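Local coordinates for uncharacterized protein (Legionella pneumophila subsp. pneumophila, PDB 4WRP), which is of unknown function but is probably a secreted effector of the bacterium, represented here by its C-terminal helical domain, of the DUF5617 family, at residues T43-Y48 with K73-I78. Numbering follows the deposited sequence.
Sequences TVLDDY and KVVDDI
V75 meets the edge of the Y48 ring and the side chain of L45 at once, and this apolar trio carries the contact. CG1 of V75 lies 3.8 Å from CD2 of Y48, while CG2 of V75 reaches CE2 of the same ring, also at 3.8 Å. Branching at CB lets the two methyls lie along the CD2–CE2 edge of Y48, both a little to one side of the ring plane, and CG1 of V75 additionally touches CB of L45 at 3.9 Å. With chi1 of Y48 at 175°, CG points opposite the backbone N, carrying the ring toward helix 68-83; chi2 sets which edge faces V75. One turn earlier on the same helix, L45 extends CD1 to CG2 of I78, a looser approach of 4.3 Å. Helices 34-49 and 68-83 run roughly antiparallel here, their local axes 144° apart and 9.3 Å at closest approach, in an all-helical domain whose core they help to build. L45 also packs on W13 and F17 of helix 6-21, and I78 on L93 and L97 of helix 90-98. The tyrosine hydroxyl is hydrogen-bonded to Y9 OH and H71 ND1 inside the fold. Polar contact between the two segments passes through one water, which donates to OD1 of D46 at 3.0 Å and to OD1 of D76 at 2.6 Å. This bridge probably eases the repulsion between like charges, and K50 adds a salt bridge to D46. Flexible K73 curls forward by one turn, so that its NZ forms a salt bridge with OD2 of D77 at 2.9 Å, on the syn side.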
loop_
_atom_site.group_PDB
_atom_site.type_symbol
_atom_site.label_atom_id
_atom_site.label_comp_id
_atom_site.label_asym_id
_atom_site.label_seq_id
_atom_site.Cartn_x
_atom_site.Cartn_y
_atom_site.Cartn_z
ATOM N N THR A 43 3.100 11.350 -6.234
ATOM C CA THR A 43 2.283 12.419 -5.659
ATOM C C THR A 43 1.078 11.920 -4.874
ATOM O O THR A 43 0.844 12.339 -3.739
ATOM C CB THR A 43 1.856 13.415 -6.749
ATOM O OG1 THR A 43 3.056 13.920 -7.325
ATOM C CG2 THR A 43 1.115 14.561 -6.141
ATOM N N VAL A 44 0.345 10.997 -5.484
ATOM C CA VAL A 44 -0.828 10.443 -4.866
ATOM C C VAL A 44 -0.482 9.617 -3.623
ATOM O O VAL A 44 -1.185 9.673 -2.608
ATOM C CB VAL A 44 -1.582 9.597 -5.905
ATOM C CG1 VAL A 44 -2.642 8.735 -5.262
ATOM C CG2 VAL A 44 -2.166 10.551 -6.955
ATOM N N LEU A 45 0.559 8.813 -3.707
ATOM C CA LEU A 45 1.002 8.046 -2.527
ATOM C C LEU A 45 1.473 8.970 -1.424
ATOM O O LEU A 45 1.188 8.745 -0.255
ATOM C CB LEU A 45 2.125 7.069 -2.906
ATOM C CG LEU A 45 1.829 6.015 -3.944
ATOM C CD1 LEU A 45 3.145 5.226 -4.125
ATOM C CD2 LEU A 45 0.700 5.108 -3.532
ATOM N N ASP A 46 2.202 10.013 -1.776
ATOM C CA ASP A 46 2.666 10.931 -0.725
ATOM C C ASP A 46 1.476 11.584 -0.026
ATOM O O ASP A 46 1.433 11.655 1.170
ATOM C CB ASP A 46 3.606 11.966 -1.325
ATOM C CG ASP A 46 4.389 12.746 -0.247
ATOM O OD1 ASP A 46 4.781 12.204 0.817
ATOM O OD2 ASP A 46 4.623 13.927 -0.487
ATOM N N ASP A 47 0.482 12.013 -0.800
ATOM C CA ASP A 47 -0.726 12.600 -0.240
ATOM C C ASP A 47 -1.388 11.611 0.719
ATOM O O ASP A 47 -1.799 11.983 1.825
ATOM C CB ASP A 47 -1.674 13.074 -1.357
ATOM C CG ASP A 47 -2.952 13.668 -0.817
ATOM O OD1 ASP A 47 -2.825 14.592 0.023
ATOM O OD2 ASP A 47 -4.065 13.194 -1.218
ATOM N N TYR A 48 -1.404 10.337 0.354
ATOM C CA TYR A 48 -1.942 9.284 1.230
ATOM C C TYR A 48 -1.241 9.213 2.579
ATOM O O TYR A 48 -1.889 9.036 3.584
ATOM C CB TYR A 48 -1.872 7.923 0.549
ATOM C CG TYR A 48 -2.280 6.733 1.362
ATOM C CD1 TYR A 48 -3.603 6.536 1.748
ATOM C CD2 TYR A 48 -1.339 5.792 1.744
ATOM C CE1 TYR A 48 -3.995 5.429 2.464
ATOM C CE2 TYR A 48 -1.701 4.691 2.498
ATOM C CZ TYR A 48 -3.036 4.499 2.833
ATOM O OH TYR A 48 -3.380 3.395 3.572
ATOM N N LYS A 73 2.575 3.371 6.836
ATOM C CA LYS A 73 4.011 3.076 7.011
ATOM C C LYS A 73 4.600 2.334 5.784
ATOM O O LYS A 73 5.647 2.706 5.288
ATOM C CB LYS A 73 4.230 2.266 8.262
ATOM C CG LYS A 73 5.609 2.360 8.904
ATOM C CD LYS A 73 6.715 1.557 8.216
ATOM C CE LYS A 73 6.523 0.041 8.280
ATOM N NZ LYS A 73 7.620 -0.710 7.582
ATOM N N VAL A 74 3.934 1.291 5.297
ATOM C CA VAL A 74 4.438 0.575 4.119
ATOM C C VAL A 74 4.488 1.487 2.884
ATOM O O VAL A 74 5.497 1.508 2.167
ATOM C CB VAL A 74 3.604 -0.706 3.868
ATOM C CG1 VAL A 74 4.093 -1.445 2.624
ATOM C CG2 VAL A 74 3.724 -1.608 5.116
ATOM N N VAL A 75 3.420 2.257 2.633
ATOM C CA VAL A 75 3.368 3.140 1.456
ATOM C C VAL A 75 4.449 4.220 1.586
ATOM O O VAL A 75 5.132 4.552 0.657
ATOM C CB VAL A 75 1.974 3.693 1.259
ATOM C CG1 VAL A 75 1.940 4.743 0.178
ATOM C CG2 VAL A 75 1.029 2.549 0.865
ATOM N N ASP A 76 4.686 4.689 2.786
ATOM C CA ASP A 76 5.790 5.631 3.003
ATOM C C ASP A 76 7.167 5.031 2.644
ATOM O O ASP A 76 8.012 5.712 2.043
ATOM C CB ASP A 76 5.736 6.100 4.437
ATOM C CG ASP A 76 6.599 7.287 4.661
ATOM O OD1 ASP A 76 6.195 8.397 4.224
ATOM O OD2 ASP A 76 7.710 7.069 5.202
ATOM N N ASP A 77 7.382 3.754 2.966
ATOM C CA ASP A 77 8.599 3.059 2.523
ATOM C C ASP A 77 8.626 2.955 0.993
ATOM O O ASP A 77 9.673 3.059 0.361
ATOM C CB ASP A 77 8.663 1.638 3.065
ATOM C CG ASP A 77 8.888 1.569 4.573
ATOM O OD1 ASP A 77 9.289 2.584 5.194
ATOM O OD2 ASP A 77 8.622 0.468 5.130
ATOM N N ILE A 78 7.476 2.730 0.367
ATOM C CA ILE A 78 7.494 2.666 -1.110
ATOM C C ILE A 78 7.858 4.051 -1.717
ATOM O O ILE A 78 8.621 4.170 -2.686
ATOM C CB ILE A 78 6.166 2.077 -1.632
ATOM C CG1 ILE A 78 6.031 0.629 -1.163
ATOM C CG2 ILE A 78 6.071 2.192 -3.130
ATOM C CD1 ILE A 78 4.662 0.005 -1.430
HETATM O O HOH W 1 5.703 9.520 1.914
#